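Local structure of uncharacterized protein (4R7F) at residues Y290-F295 with A336-Q341; R226-S231 with Q341-Y346; H238-S243 with N250-T255; Q13-Q18 with D44-G49; Y308-L313 with Q347-P352. The protein is of unknown function but has three immunoglobulin-like beta-sandwich domains, with an N-terminal region probably related to type 9 secretion system plug proteins. One frame throughout, in Å; residues are numbered along the deposited sequence. Where two conformers were deposited one is given.

Contact 1. Residues Y290-F295 with A336-Q341; sequences YYIVHF and AVLLKQ
Val337 O receives the backbone N-H of Val293 over 2.7 Å, and Val337 N returns a bond to Val293 O, closing one hydrogen-bonded pair of an antiparallel ladder. Tyr291 and Leu339 form the next such pair, with Leu339 N 3.0 Å from Tyr291 O. The non-hydrogen-bonded pairs bring side chains together on one surface, where Ile292 CD1 presses on Leu338 CD1 at 3.5 Å, tight for two methyls, while Ile292 CG2 touches Ala336 CB. On that surface Lys340 CB lies over a face of the Tyr290 ring, 3.8 Å from its centroid, a CH-pi contact. The extended lysine chain (CG opposite the backbone N, chi1 -165°) carries NZ beyond the phenol to a salt bridge with Asp44. Tyr290 OH is hydrogen-bonded to Asp44 and Thr16, and a phenylalanine here would probably leave both without that link to the 290-295 strand. Gln341 CG covers a face of the Tyr291 ring, and Phe295 turns an edge to Leu339 CD1. Strand 290-298 thus lies between antiparallel 332-340 and parallel 248-253, with Met227 of strand 225-228 packed on Val293 and Leu339 and strand 14-21 touching Tyr290 and Lys340.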
# COMPACT_ATOMS: atom_id res chain seq x y z
N TYR A 290 1.71 8.17 30.83
CA TYR A 290 0.72 7.11 30.89
C TYR A 290 -0.48 7.73 31.56
O TYR A 290 -0.38 8.22 32.68
CB TYR A 290 1.20 5.87 31.73
CG TYR A 290 2.03 4.84 30.95
CD1 TYR A 290 3.42 4.96 30.83
CD2 TYR A 290 1.44 3.78 30.31
CE1 TYR A 290 4.17 4.05 30.11
CE2 TYR A 290 2.18 2.87 29.58
CZ TYR A 290 3.53 3.00 29.47
OH TYR A 290 4.23 2.07 28.74
N TYR A 291 -1.63 7.68 30.87
CA TYR A 291 -2.88 8.22 31.36
C TYR A 291 -3.87 7.06 31.46
O TYR A 291 -3.71 6.05 30.79
CB TYR A 291 -3.42 9.30 30.41
CG TYR A 291 -2.58 10.58 30.25
CD1 TYR A 291 -1.42 10.82 31.01
CD2 TYR A 291 -2.96 11.56 29.33
CE1 TYR A 291 -0.68 11.99 30.84
CE2 TYR A 291 -2.23 12.73 29.18
CZ TYR A 291 -1.09 12.95 29.93
OH TYR A 291 -0.36 14.11 29.75
N ILE A 292 -4.89 7.21 32.29
CA ILE A 292 -5.98 6.25 32.32
C ILE A 292 -6.92 6.61 31.20
O ILE A 292 -7.51 7.69 31.21
CB ILE A 292 -6.81 6.31 33.60
CG1 ILE A 292 -5.96 6.08 34.83
CG2 ILE A 292 -7.92 5.27 33.56
CD1 ILE A 292 -5.37 4.70 34.87
N VAL A 293 -7.08 5.72 30.22
CA VAL A 293 -8.03 6.00 29.14
C VAL A 293 -9.34 5.25 29.34
O VAL A 293 -9.32 4.06 29.60
CB VAL A 293 -7.42 5.69 27.80
CG1 VAL A 293 -8.37 6.05 26.68
CG2 VAL A 293 -6.09 6.42 27.68
N HIS A 294 -10.46 5.96 29.20
CA HIS A 294 -11.77 5.43 29.46
C HIS A 294 -12.53 5.23 28.17
O HIS A 294 -12.80 6.20 27.44
CB HIS A 294 -12.61 6.36 30.33
CG HIS A 294 -12.01 6.63 31.67
ND1 HIS A 294 -12.38 5.94 32.80
CD2 HIS A 294 -11.05 7.50 32.05
CE1 HIS A 294 -11.67 6.37 33.83
NE2 HIS A 294 -10.85 7.30 33.39
N PHE A 295 -12.89 3.97 27.92
CA PHE A 295 -13.64 3.58 26.72
C PHE A 295 -15.07 3.33 27.09
O PHE A 295 -15.33 2.73 28.13
CB PHE A 295 -13.10 2.28 26.12
CG PHE A 295 -11.70 2.38 25.58
CD1 PHE A 295 -10.62 2.33 26.43
CD2 PHE A 295 -11.49 2.43 24.23
CE1 PHE A 295 -9.35 2.37 25.92
CE2 PHE A 295 -10.21 2.49 23.72
CZ PHE A 295 -9.14 2.45 24.57
N ALA A 336 -11.48 1.03 31.69
CA ALA A 336 -10.37 1.96 31.99
C ALA A 336 -9.10 1.22 31.70
O ALA A 336 -8.93 0.11 32.18
CB ALA A 336 -10.38 2.36 33.46
N VAL A 337 -8.21 1.83 30.93
CA VAL A 337 -6.95 1.19 30.58
C VAL A 337 -5.82 2.22 30.71
O VAL A 337 -5.90 3.31 30.15
CB VAL A 337 -6.99 0.73 29.10
CG1 VAL A 337 -5.73 -0.04 28.74
CG2 VAL A 337 -8.24 -0.08 28.87
N LEU A 338 -4.76 1.85 31.39
CA LEU A 338 -3.59 2.71 31.45
C LEU A 338 -2.76 2.51 30.17
O LEU A 338 -2.22 1.44 29.92
CB LEU A 338 -2.77 2.38 32.68
CG LEU A 338 -1.61 3.34 33.01
CD1 LEU A 338 -2.13 4.62 33.64
CD2 LEU A 338 -0.59 2.69 33.93
N LEU A 339 -2.64 3.59 29.43
CA LEU A 339 -2.04 3.65 28.11
C LEU A 339 -1.05 4.83 28.02
O LEU A 339 -1.27 5.93 28.58
CB LEU A 339 -3.13 3.84 27.04
CG LEU A 339 -4.07 2.64 26.84
CD1 LEU A 339 -5.19 2.97 25.88
CD2 LEU A 339 -3.30 1.44 26.33
N LYS A 340 0.04 4.56 27.31
CA LYS A 340 1.03 5.57 26.95
C LYS A 340 0.49 6.43 25.83
O LYS A 340 -0.12 5.94 24.87
CB LYS A 340 2.31 4.88 26.52
CG LYS A 340 3.54 5.75 26.44
CD LYS A 340 4.74 4.91 25.98
CE LYS A 340 6.06 5.60 26.27
NZ LYS A 340 7.18 4.63 26.40
N GLN A 341 0.73 7.72 25.95
CA GLN A 341 0.27 8.70 24.98
C GLN A 341 0.65 8.37 23.54
O GLN A 341 1.78 7.94 23.27
CB GLN A 341 0.86 10.06 25.30
CG GLN A 341 0.38 10.69 26.56
CD GLN A 341 1.09 12.00 26.77
OE1 GLN A 341 2.25 12.02 27.20
NE2 GLN A 341 0.42 13.10 26.43

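Contact 2. Residues R226-S231 with Q341-Y346; sequences RMEFLS and QGSYNY
One face of the Phe229 ring is covered by the backbone where Gln341 joins Gly342, with Gln341 CA 3.4 Å from Phe229 CE2. The ring is swung there by its first torsion, which sets CG between the backbone N and the carbonyl carbon (chi1 62°). Phe229 CE1 also meets Tyr344 CE1 obliquely, and the Tyr346 ring offers its edge to Met227 CB at 3.7 Å. Met227, a selenomethionine, lies alongside Tyr344 and points the same way: its CE is 3.6 Å from Tyr344 CB, and SE makes an oblique Met-aromatic contact with the ring. Met227 and Tyr344 stand on the inner side of an antiparallel strand pair in a beta sandwich, and Phe229 packs beside them towards Val293 and Leu339 of the facing sheet. Tyr344 N donates to Met227 O at 2.8 Å, the return bond from Met227 N is weak, and Phe229 N reaches Gly342 O at 3.1 Å. On the other side Glu228 CG abuts Ser343 OG, which is hydrogen-bonded to Arg277. Arg226 CG runs beside Asn345 ND2 at 3.7 Å. Asn345 OD1 accepts from Gln270 N and Gly272 N, next to the magnesium ligands Asp269 and Asp271, consistent with a second-shell role.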
# COMPACT_ATOMS: atom_id res chain seq x y z
N ARG A 226 -10.38 5.21 15.82
CA ARG A 226 -9.12 5.93 16.13
C ARG A 226 -9.36 6.96 17.19
O ARG A 226 -10.46 7.50 17.35
CB ARG A 226 -8.50 6.58 14.89
CG ARG A 226 -8.11 5.59 13.79
CD ARG A 226 -8.13 6.20 12.40
NE ARG A 226 -7.25 7.38 12.26
CZ ARG A 226 -7.58 8.54 11.69
NH1 ARG A 226 -8.79 8.75 11.17
NH2 ARG A 226 -6.69 9.52 11.63
N MSE A 227 -8.27 7.23 17.91
CA MSE A 227 -8.26 8.05 19.10
C MSE A 227 -6.83 8.50 19.26
O MSE A 227 -5.92 7.76 18.89
CB MSE A 227 -8.75 7.00 20.11
CG MSE A 227 -8.56 7.25 21.55
SE MSE A 227 -6.78 6.86 22.15
CE MSE A 227 -6.82 5.14 23.08
N GLU A 228 -6.61 9.71 19.77
CA GLU A 228 -5.25 10.23 19.98
C GLU A 228 -5.24 11.12 21.19
O GLU A 228 -6.16 11.92 21.37
CB GLU A 228 -4.79 11.14 18.84
CG GLU A 228 -4.60 10.51 17.48
CD GLU A 228 -3.97 11.49 16.50
OE1 GLU A 228 -3.32 12.45 16.98
OE2 GLU A 228 -4.12 11.30 15.27
N PHE A 229 -4.18 11.03 21.98
CA PHE A 229 -4.03 11.94 23.11
C PHE A 229 -2.57 12.27 23.30
O PHE A 229 -1.86 11.66 24.10
CB PHE A 229 -4.68 11.41 24.39
CG PHE A 229 -4.11 10.11 24.91
CD1 PHE A 229 -4.44 8.89 24.31
CD2 PHE A 229 -3.31 10.09 26.05
CE1 PHE A 229 -3.93 7.70 24.82
CE2 PHE A 229 -2.79 8.91 26.54
CZ PHE A 229 -3.09 7.71 25.93
N LEU A 230 -2.16 13.30 22.55
CA LEU A 230 -0.78 13.71 22.46
C LEU A 230 -0.38 14.74 23.51
O LEU A 230 0.81 15.00 23.70
CB LEU A 230 -0.52 14.28 21.08
CG LEU A 230 -0.87 13.40 19.89
CD1 LEU A 230 -0.43 14.10 18.61
CD2 LEU A 230 -0.21 12.03 20.01
N SER A 231 -1.37 15.32 24.20
CA SER A 231 -1.08 16.12 25.39
C SER A 231 -2.30 16.17 26.29
O SER A 231 -3.39 15.73 25.90
CB SER A 231 -0.67 17.55 25.02
OG SER A 231 -1.80 18.37 24.80
N GLN A 341 0.73 7.72 25.95
CA GLN A 341 0.27 8.70 24.98
C GLN A 341 0.65 8.37 23.54
O GLN A 341 1.78 7.94 23.27
CB GLN A 341 0.86 10.06 25.30
CG GLN A 341 0.38 10.69 26.56
CD GLN A 341 1.09 12.00 26.77
OE1 GLN A 341 2.25 12.02 27.20
NE2 GLN A 341 0.42 13.10 26.43
N GLY A 342 -0.28 8.64 22.62
CA GLY A 342 -0.08 8.39 21.20
C GLY A 342 -1.38 8.31 20.41
O GLY A 342 -2.44 8.76 20.88
N SER A 343 -1.29 7.75 19.20
CA SER A 343 -2.45 7.48 18.32
C SER A 343 -2.75 6.01 18.38
O SER A 343 -1.86 5.19 18.12
CB SER A 343 -2.16 7.84 16.85
OG SER A 343 -1.66 9.16 16.75
N TYR A 344 -3.99 5.68 18.69
CA TYR A 344 -4.42 4.27 18.81
C TYR A 344 -5.51 3.91 17.82
O TYR A 344 -6.50 4.64 17.68
CB TYR A 344 -4.89 3.97 20.24
CG TYR A 344 -3.75 3.88 21.26
CD1 TYR A 344 -3.09 5.03 21.73
CD2 TYR A 344 -3.34 2.64 21.78
CE1 TYR A 344 -2.05 4.94 22.65
CE2 TYR A 344 -2.30 2.55 22.68
CZ TYR A 344 -1.65 3.70 23.11
OH TYR A 344 -0.63 3.58 24.02
N ASN A 345 -5.34 2.78 17.12
CA ASN A 345 -6.46 2.08 16.50
C ASN A 345 -7.08 1.11 17.52
O ASN A 345 -6.38 0.48 18.32
CB ASN A 345 -6.02 1.21 15.31
CG ASN A 345 -5.62 1.99 14.05
OD1 ASN A 345 -5.60 1.41 12.98
ND2 ASN A 345 -5.27 3.25 14.17
N TYR A 346 -8.38 0.89 17.43
CA TYR A 346 -9.05 -0.06 18.28
C TYR A 346 -10.40 -0.44 17.71
O TYR A 346 -10.94 0.26 16.87
CB TYR A 346 -9.20 0.48 19.72
CG TYR A 346 -10.21 1.62 19.91
CD1 TYR A 346 -9.89 2.94 19.61
CD2 TYR A 346 -11.47 1.36 20.41
CE1 TYR A 346 -10.83 3.96 19.82
CE2 TYR A 346 -12.40 2.37 20.60
CZ TYR A 346 -12.09 3.67 20.30
OH TYR A 346 -13.06 4.64 20.53

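Contact 3. Residues H238-S243 with N250-T255; sequences HVENIS and NVELMT
A classic beta bulge, in which two residues, Glu240 and Asn241, stand opposite the single Glu252, sets this strand pair apart: the carbonyl O of Glu252 takes Glu240 N at 2.8 Å and, more weakly, Asn241 N at 3.4 Å. The extra residue shifts the register by one and turns Glu240 towards the partner strand, where its OE1 lies 3.4 Å from Met254 CG. Before the bulge, Met254 N bonds His238 O at 2.9 Å from above the carbonyl plane. Met254, a selenomethionine, places CB over the centre of the His238 ring in a CH-pi contact of 3.9 Å to the centroid, with SE at an oblique position. His238 NE2 is hydrogen-bonded to Asp256, and an alanine here would probably cost Met254 the ring beneath its CB and leave that carboxylate without its imidazole partner. The two strands form the beta hairpin 239-245 and 248-253, at the margin of a five-stranded sheet. Beyond the bulge regular pairing resumes, Asn250 and Ser243 exchanging two backbone bonds. Val239 CG2 packs on Val251 CG1 at 3.7 Å on the buried side. The polar side is stitched by waters: one joins Glu240 OE1 to Thr255 N, a second Asn241 ND2 to Glu252 OE1, and a third Ser243 OG to Asn250 O. The side chains of Glu240 and Glu252 run side by side in the same direction, their carboxylate planes steeply inclined.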
# COMPACT_ATOMS: atom_id res chain seq x y z
N HIS A 238 -11.27 12.15 19.04
CA HIS A 238 -12.16 11.27 19.77
C HIS A 238 -12.05 11.40 21.27
O HIS A 238 -12.48 10.52 22.00
CB HIS A 238 -11.96 9.80 19.34
CG HIS A 238 -13.20 8.97 19.45
ND1 HIS A 238 -14.34 9.24 18.71
CD2 HIS A 238 -13.47 7.88 20.20
CE1 HIS A 238 -15.25 8.32 18.99
NE2 HIS A 238 -14.75 7.49 19.89
N VAL A 239 -11.53 12.52 21.74
CA VAL A 239 -11.44 12.75 23.19
C VAL A 239 -12.42 13.81 23.65
O VAL A 239 -12.43 14.91 23.12
CB VAL A 239 -10.03 13.19 23.55
CG1 VAL A 239 -9.99 13.72 24.98
CG2 VAL A 239 -9.05 12.03 23.33
N GLU A 240 -13.23 13.48 24.64
CA GLU A 240 -14.33 14.34 25.12
C GLU A 240 -13.79 15.30 26.18
O GLU A 240 -14.24 16.43 26.27
CB GLU A 240 -15.45 13.46 25.69
CG GLU A 240 -16.72 14.16 26.16
CD GLU A 240 -17.52 14.79 25.02
OE1 GLU A 240 -17.74 14.13 23.98
OE2 GLU A 240 -17.95 15.96 25.18
N ASN A 241 -12.82 14.86 26.96
CA ASN A 241 -12.28 15.65 28.04
C ASN A 241 -11.12 14.93 28.69
O ASN A 241 -11.05 13.70 28.72
CB ASN A 241 -13.36 15.92 29.10
CG ASN A 241 -12.90 16.92 30.17
OD1 ASN A 241 -12.38 18.01 29.88
ND2 ASN A 241 -13.07 16.53 31.42
N ILE A 242 -10.18 15.72 29.19
CA ILE A 242 -9.06 15.23 29.98
C ILE A 242 -9.09 15.94 31.32
O ILE A 242 -9.41 17.13 31.39
CB ILE A 242 -7.74 15.55 29.29
CG1 ILE A 242 -7.60 14.71 28.03
CG2 ILE A 242 -6.60 15.28 30.25
CD1 ILE A 242 -6.62 15.26 27.02
N SER A 243 -8.81 15.20 32.39
CA SER A 243 -8.94 15.69 33.75
C SER A 243 -7.84 15.03 34.60
O SER A 243 -7.22 14.06 34.15
CB SER A 243 -10.33 15.38 34.30
OG SER A 243 -10.49 13.97 34.41
N ASN A 250 -6.68 11.49 33.24
CA ASN A 250 -7.73 10.60 32.79
C ASN A 250 -8.28 11.14 31.49
O ASN A 250 -8.74 12.29 31.41
CB ASN A 250 -8.87 10.53 33.81
CG ASN A 250 -8.56 9.59 34.98
OD1 ASN A 250 -9.11 8.50 35.06
ND2 ASN A 250 -7.68 10.02 35.88
N VAL A 251 -8.24 10.30 30.48
CA VAL A 251 -8.82 10.63 29.19
C VAL A 251 -10.19 10.01 28.99
O VAL A 251 -10.30 8.79 28.83
CB VAL A 251 -7.93 10.13 28.07
CG1 VAL A 251 -8.49 10.62 26.74
CG2 VAL A 251 -6.50 10.58 28.31
N GLU A 252 -11.23 10.84 28.97
CA GLU A 252 -12.58 10.37 28.66
C GLU A 252 -12.74 10.40 27.15
O GLU A 252 -12.74 11.47 26.54
CB GLU A 252 -13.65 11.23 29.36
CG GLU A 252 -15.01 10.53 29.50
CD GLU A 252 -16.20 11.50 29.43
OE1 GLU A 252 -15.97 12.72 29.51
OE2 GLU A 252 -17.37 11.06 29.31
N LEU A 253 -12.84 9.23 26.54
CA LEU A 253 -13.06 9.15 25.12
C LEU A 253 -14.53 9.41 24.88
O LEU A 253 -15.39 9.11 25.72
CB LEU A 253 -12.71 7.77 24.57
CG LEU A 253 -11.28 7.27 24.62
CD1 LEU A 253 -11.13 5.86 24.04
CD2 LEU A 253 -10.43 8.21 23.86
N MSE A 254 -14.81 9.97 23.72
CA MSE A 254 -16.16 10.14 23.23
C MSE A 254 -16.79 8.79 23.14
O MSE A 254 -16.12 7.76 23.02
CB MSE A 254 -16.12 10.76 21.84
CG MSE A 254 -15.73 12.25 21.90
SE MSE A 254 -15.66 12.92 20.05
CE MSE A 254 -15.28 14.79 20.57
N THR A 255 -18.11 8.80 23.23
CA THR A 255 -18.89 7.58 23.29
C THR A 255 -18.89 6.89 21.94
O THR A 255 -19.01 7.53 20.90
CB THR A 255 -20.31 7.89 23.78
OG1 THR A 255 -20.21 8.39 25.11
CG2 THR A 255 -21.19 6.64 23.81
O HOH W 1 -19.38 11.43 23.64
O HOH W 2 -14.10 13.63 31.98
O HOH W 3 -11.57 12.81 31.97

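Contact 4. Residues Q13-Q18 with D44-G49; sequences QIKTLQ and DGLGSG
Lys15 and Leu46 each hold CG beside the backbone N (chi1 -60° and -59°), which brings the two side chains across each other at about a right angle, Lys15 CG 4.0 Å from Leu46 CG. A bend at chi2 (-71°) then leads the lysine amine away from the neighbouring strand. Three backbone bonds hold the antiparallel pair: Lys15 and Asp44 exchange two, Asp44 N reaching Lys15 O at 2.9 Å, and Leu46 N meets Gln13 O at 2.8 Å in the carbonyl plane. Ile14 CD1 packs towards Gly45 CA. Thr16 CB stands 4.3 Å from Asp44 OD2, an oxygen that carries a salt bridge to Lys340 and a hydrogen bond to Tyr290, while OD1 accepts from Asn98. Strand 14-21 is an edge strand of its four-stranded sheet within the chain, next to 39-46. Ile14 and Leu17 touch strand 129-138 of the other sheet of the same N-terminal, plug-family region, and Thr16 rests on strand 274-276.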
# COMPACT_ATOMS: atom_id res chain seq x y z
N GLN A 13 3.41 -4.75 35.79
CA GLN A 13 4.43 -3.67 35.71
C GLN A 13 4.99 -3.47 34.28
O GLN A 13 5.70 -2.51 34.04
CB GLN A 13 5.58 -3.86 36.73
CG GLN A 13 5.24 -3.71 38.23
CD GLN A 13 4.68 -2.35 38.67
OE1 GLN A 13 3.67 -1.86 38.15
NE2 GLN A 13 5.28 -1.79 39.71
N ILE A 14 4.61 -4.31 33.32
CA ILE A 14 5.09 -4.21 31.94
C ILE A 14 3.99 -3.58 31.06
O ILE A 14 2.84 -4.01 31.08
CB ILE A 14 5.46 -5.66 31.43
CG1 ILE A 14 6.60 -6.26 32.25
CG2 ILE A 14 5.76 -5.71 29.94
CD1 ILE A 14 7.88 -5.44 32.23
N LYS A 15 4.33 -2.59 30.25
CA LYS A 15 3.33 -1.96 29.39
C LYS A 15 3.92 -1.69 28.04
O LYS A 15 5.16 -1.60 27.90
CB LYS A 15 2.85 -0.64 29.97
CG LYS A 15 2.21 -0.73 31.34
CD LYS A 15 0.85 -1.41 31.27
CE LYS A 15 0.14 -1.29 32.62
NZ LYS A 15 -0.68 -2.48 33.00
N THR A 16 3.04 -1.59 27.05
CA THR A 16 3.36 -1.06 25.73
C THR A 16 4.41 -1.92 25.07
O THR A 16 5.40 -1.43 24.50
CB THR A 16 3.78 0.43 25.84
OG1 THR A 16 2.82 1.11 26.67
CG2 THR A 16 3.82 1.09 24.49
N LEU A 17 4.19 -3.22 25.18
CA LEU A 17 5.00 -4.18 24.46
C LEU A 17 4.74 -4.04 22.96
O LEU A 17 3.62 -4.18 22.51
CB LEU A 17 4.66 -5.59 24.88
CG LEU A 17 5.40 -6.69 24.15
CD1 LEU A 17 6.89 -6.65 24.46
CD2 LEU A 17 4.82 -8.03 24.58
N GLN A 18 5.81 -3.77 22.22
CA GLN A 18 5.79 -3.71 20.77
C GLN A 18 6.81 -4.68 20.19
O GLN A 18 7.94 -4.77 20.68
CB GLN A 18 6.15 -2.31 20.28
CG GLN A 18 5.22 -1.23 20.78
CD GLN A 18 5.63 0.16 20.30
OE1 GLN A 18 6.29 0.94 21.02
NE2 GLN A 18 5.22 0.48 19.10
N ASP A 44 7.95 -1.02 28.28
CA ASP A 44 8.26 -0.24 29.46
C ASP A 44 8.12 -1.10 30.71
O ASP A 44 7.24 -1.93 30.79
CB ASP A 44 7.32 0.94 29.58
CG ASP A 44 7.53 1.98 28.52
OD1 ASP A 44 8.63 2.08 27.95
OD2 ASP A 44 6.55 2.71 28.26
N GLY A 45 8.98 -0.88 31.69
CA GLY A 45 8.73 -1.33 33.07
C GLY A 45 8.33 -0.15 33.96
O GLY A 45 9.04 0.86 34.05
N LEU A 46 7.18 -0.24 34.63
CA LEU A 46 6.70 0.88 35.47
C LEU A 46 7.34 0.84 36.87
O LEU A 46 7.72 -0.23 37.36
CB LEU A 46 5.18 0.84 35.60
CG LEU A 46 4.32 0.91 34.33
CD1 LEU A 46 3.00 1.57 34.65
CD2 LEU A 46 4.95 1.67 33.18
N GLY A 47 7.41 2.01 37.51
CA GLY A 47 8.21 2.22 38.73
C GLY A 47 9.46 3.03 38.42
O GLY A 47 9.74 3.33 37.25
N SER A 48 10.21 3.42 39.45
CA SER A 48 11.48 4.14 39.27
C SER A 48 12.63 3.14 39.17
O SER A 48 13.61 3.39 38.46
CB SER A 48 11.72 5.14 40.40
OG SER A 48 10.80 4.96 41.47
N GLY A 49 12.50 2.02 39.88
CA GLY A 49 13.50 0.97 39.83
C GLY A 49 14.02 0.69 38.43
O GLY A 49 13.24 0.53 37.47

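Contact 5. Residues Y308-L313 with Q347-P352; sequences YLNGEL and QYLFVP
Asn310 and Gln347 join through both backbone and side chain. Asn310 N donates to Gln347 O at 2.7 Å and Gln347 N to Asn310 O at 3.0 Å, closing a hydrogen-bonded antiparallel pair. Beside this pair the two side-chain amides lie next to each other and nearly coplanar, and Gln347 NE2 sends an N-H in its own plane to Asn310 OD1 at 3.0 Å, almost straight at 167°. That reach depends on Gln347 CG standing between its backbone N and carbonyl carbon (chi1 70°). Leu349 presses on the Asn310 amide, CD1 to CG 3.5 Å. Tyr308 and Leu349 also satisfy each other, Tyr308 N meeting Leu349 O at 2.8 Å and Leu349 N bonding back to Tyr308 O. Tyr348 N donates instead to Glu364, and its OH is hydrogen-bonded to Asp256. Val351 CG2 touches Tyr308 CE1, and Leu309 CD1 lies against Tyr348 CE1 at 3.8 Å. Strand 305-310 thus pairs with 342-352, while Leu309 and Tyr348 face Phe295 of strand 290-298.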
# COMPACT_ATOMS: atom_id res chain seq x y z
N TYR A 308 -14.90 -7.73 23.61
CA TYR A 308 -13.49 -7.52 23.85
C TYR A 308 -12.95 -6.31 23.07
O TYR A 308 -13.22 -6.12 21.88
CB TYR A 308 -12.69 -8.73 23.43
CG TYR A 308 -12.93 -9.96 24.23
CD1 TYR A 308 -14.04 -10.77 23.99
CD2 TYR A 308 -12.05 -10.33 25.25
CE1 TYR A 308 -14.26 -11.91 24.71
CE2 TYR A 308 -12.27 -11.49 25.97
CZ TYR A 308 -13.39 -12.25 25.71
OH TYR A 308 -13.61 -13.34 26.47
N LEU A 309 -12.15 -5.52 23.76
CA LEU A 309 -11.45 -4.41 23.14
C LEU A 309 -10.25 -5.01 22.42
O LEU A 309 -9.58 -5.89 22.91
CB LEU A 309 -11.05 -3.42 24.23
CG LEU A 309 -10.48 -2.05 23.94
CD1 LEU A 309 -11.17 -1.33 22.80
CD2 LEU A 309 -10.60 -1.27 25.25
N ASN A 310 -10.07 -4.62 21.18
CA ASN A 310 -9.17 -5.34 20.32
C ASN A 310 -8.24 -4.37 19.59
O ASN A 310 -8.65 -3.28 19.18
CB ASN A 310 -9.98 -6.16 19.33
CG ASN A 310 -9.12 -6.98 18.42
OD1 ASN A 310 -9.04 -6.76 17.19
ND2 ASN A 310 -8.43 -7.91 19.01
N GLY A 311 -7.01 -4.81 19.39
CA GLY A 311 -5.99 -4.02 18.67
C GLY A 311 -4.61 -4.33 19.25
O GLY A 311 -4.49 -5.12 20.20
N GLU A 312 -3.57 -3.70 18.70
CA GLU A 312 -2.17 -3.87 19.12
C GLU A 312 -2.07 -3.44 20.60
O GLU A 312 -1.27 -3.94 21.35
CB GLU A 312 -1.18 -3.09 18.19
CG GLU A 312 0.31 -3.55 18.17
CD GLU A 312 1.35 -2.46 17.79
OE1 GLU A 312 1.03 -1.44 17.16
OE2 GLU A 312 2.54 -2.62 18.15
N LEU A 313 -2.91 -2.51 21.04
CA LEU A 313 -2.89 -2.09 22.45
C LEU A 313 -3.05 -3.23 23.48
O LEU A 313 -2.61 -3.08 24.60
CB LEU A 313 -3.96 -1.04 22.75
CG LEU A 313 -5.42 -1.39 23.00
CD1 LEU A 313 -6.18 -0.12 23.39
CD2 LEU A 313 -6.05 -2.05 21.76
N GLN A 347 -10.94 -1.56 18.19
CA GLN A 347 -12.28 -1.97 17.84
C GLN A 347 -12.79 -2.93 18.90
O GLN A 347 -12.07 -3.33 19.83
CB GLN A 347 -12.30 -2.64 16.48
CG GLN A 347 -11.64 -3.98 16.50
CD GLN A 347 -11.61 -4.68 15.14
OE1 GLN A 347 -12.24 -4.25 14.17
NE2 GLN A 347 -10.87 -5.77 15.08
N TYR A 348 -14.03 -3.31 18.71
CA TYR A 348 -14.76 -4.10 19.65
C TYR A 348 -15.20 -5.39 18.97
O TYR A 348 -15.95 -5.36 18.01
CB TYR A 348 -15.98 -3.31 20.11
CG TYR A 348 -15.69 -2.05 20.90
CD1 TYR A 348 -15.21 -2.08 22.22
CD2 TYR A 348 -15.97 -0.81 20.35
CE1 TYR A 348 -14.99 -0.91 22.93
CE2 TYR A 348 -15.74 0.35 21.05
CZ TYR A 348 -15.25 0.31 22.32
OH TYR A 348 -15.07 1.52 22.96
N LEU A 349 -14.74 -6.51 19.49
CA LEU A 349 -15.09 -7.80 18.94
C LEU A 349 -16.01 -8.51 19.90
O LEU A 349 -15.84 -8.43 21.09
CB LEU A 349 -13.84 -8.64 18.73
CG LEU A 349 -12.81 -8.20 17.70
CD1 LEU A 349 -11.70 -9.25 17.66
CD2 LEU A 349 -13.45 -8.06 16.33
N PHE A 350 -16.96 -9.23 19.34
CA PHE A 350 -17.85 -10.12 20.06
C PHE A 350 -17.35 -11.57 19.93
O PHE A 350 -17.09 -12.04 18.83
CB PHE A 350 -19.24 -10.00 19.40
CG PHE A 350 -20.28 -10.87 20.00
CD1 PHE A 350 -20.76 -10.61 21.27
CD2 PHE A 350 -20.77 -11.95 19.30
CE1 PHE A 350 -21.73 -11.42 21.85
CE2 PHE A 350 -21.74 -12.77 19.86
CZ PHE A 350 -22.23 -12.49 21.13
N VAL A 351 -17.28 -12.29 21.04
CA VAL A 351 -16.92 -13.72 21.03
C VAL A 351 -18.12 -14.48 21.55
O VAL A 351 -18.48 -14.31 22.72
CB VAL A 351 -15.71 -14.02 21.92
CG1 VAL A 351 -15.36 -15.49 21.87
CG2 VAL A 351 -14.52 -13.18 21.49
N PRO A 352 -18.78 -15.28 20.69
CA PRO A 352 -19.96 -16.07 21.05
C PRO A 352 -19.58 -17.04 22.14
O PRO A 352 -18.41 -17.39 22.21
CB PRO A 352 -20.35 -16.82 19.75
CG PRO A 352 -19.57 -16.19 18.69
CD PRO A 352 -18.38 -15.50 19.30

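Overall arrangement
Along the chain contact 4 closes first, in the N-terminal, plug-family region, and the other four lie in the C-terminal part. There contact 3 and contact 1 share a sheet through neighbouring strands 248-253 and 290-298, centres about 10 Å apart, whereas contacts 2 and 5 share strand 342-352 of the sheet packed against it, centres about 17 Å apart. Contacts 1 and 3 are both nested within the loop closed by contact 2, and contact 5 crosses contacts 1 and 2 in chain order. Gln341 belongs to both contacts 1 and 2, where strand 332-340 passes into 342-352 and so leads from one sheet to the other. Contact 4, its centre about 14 Å from that of contact 1, links this region to the C-terminal part through Asp44 and Thr16.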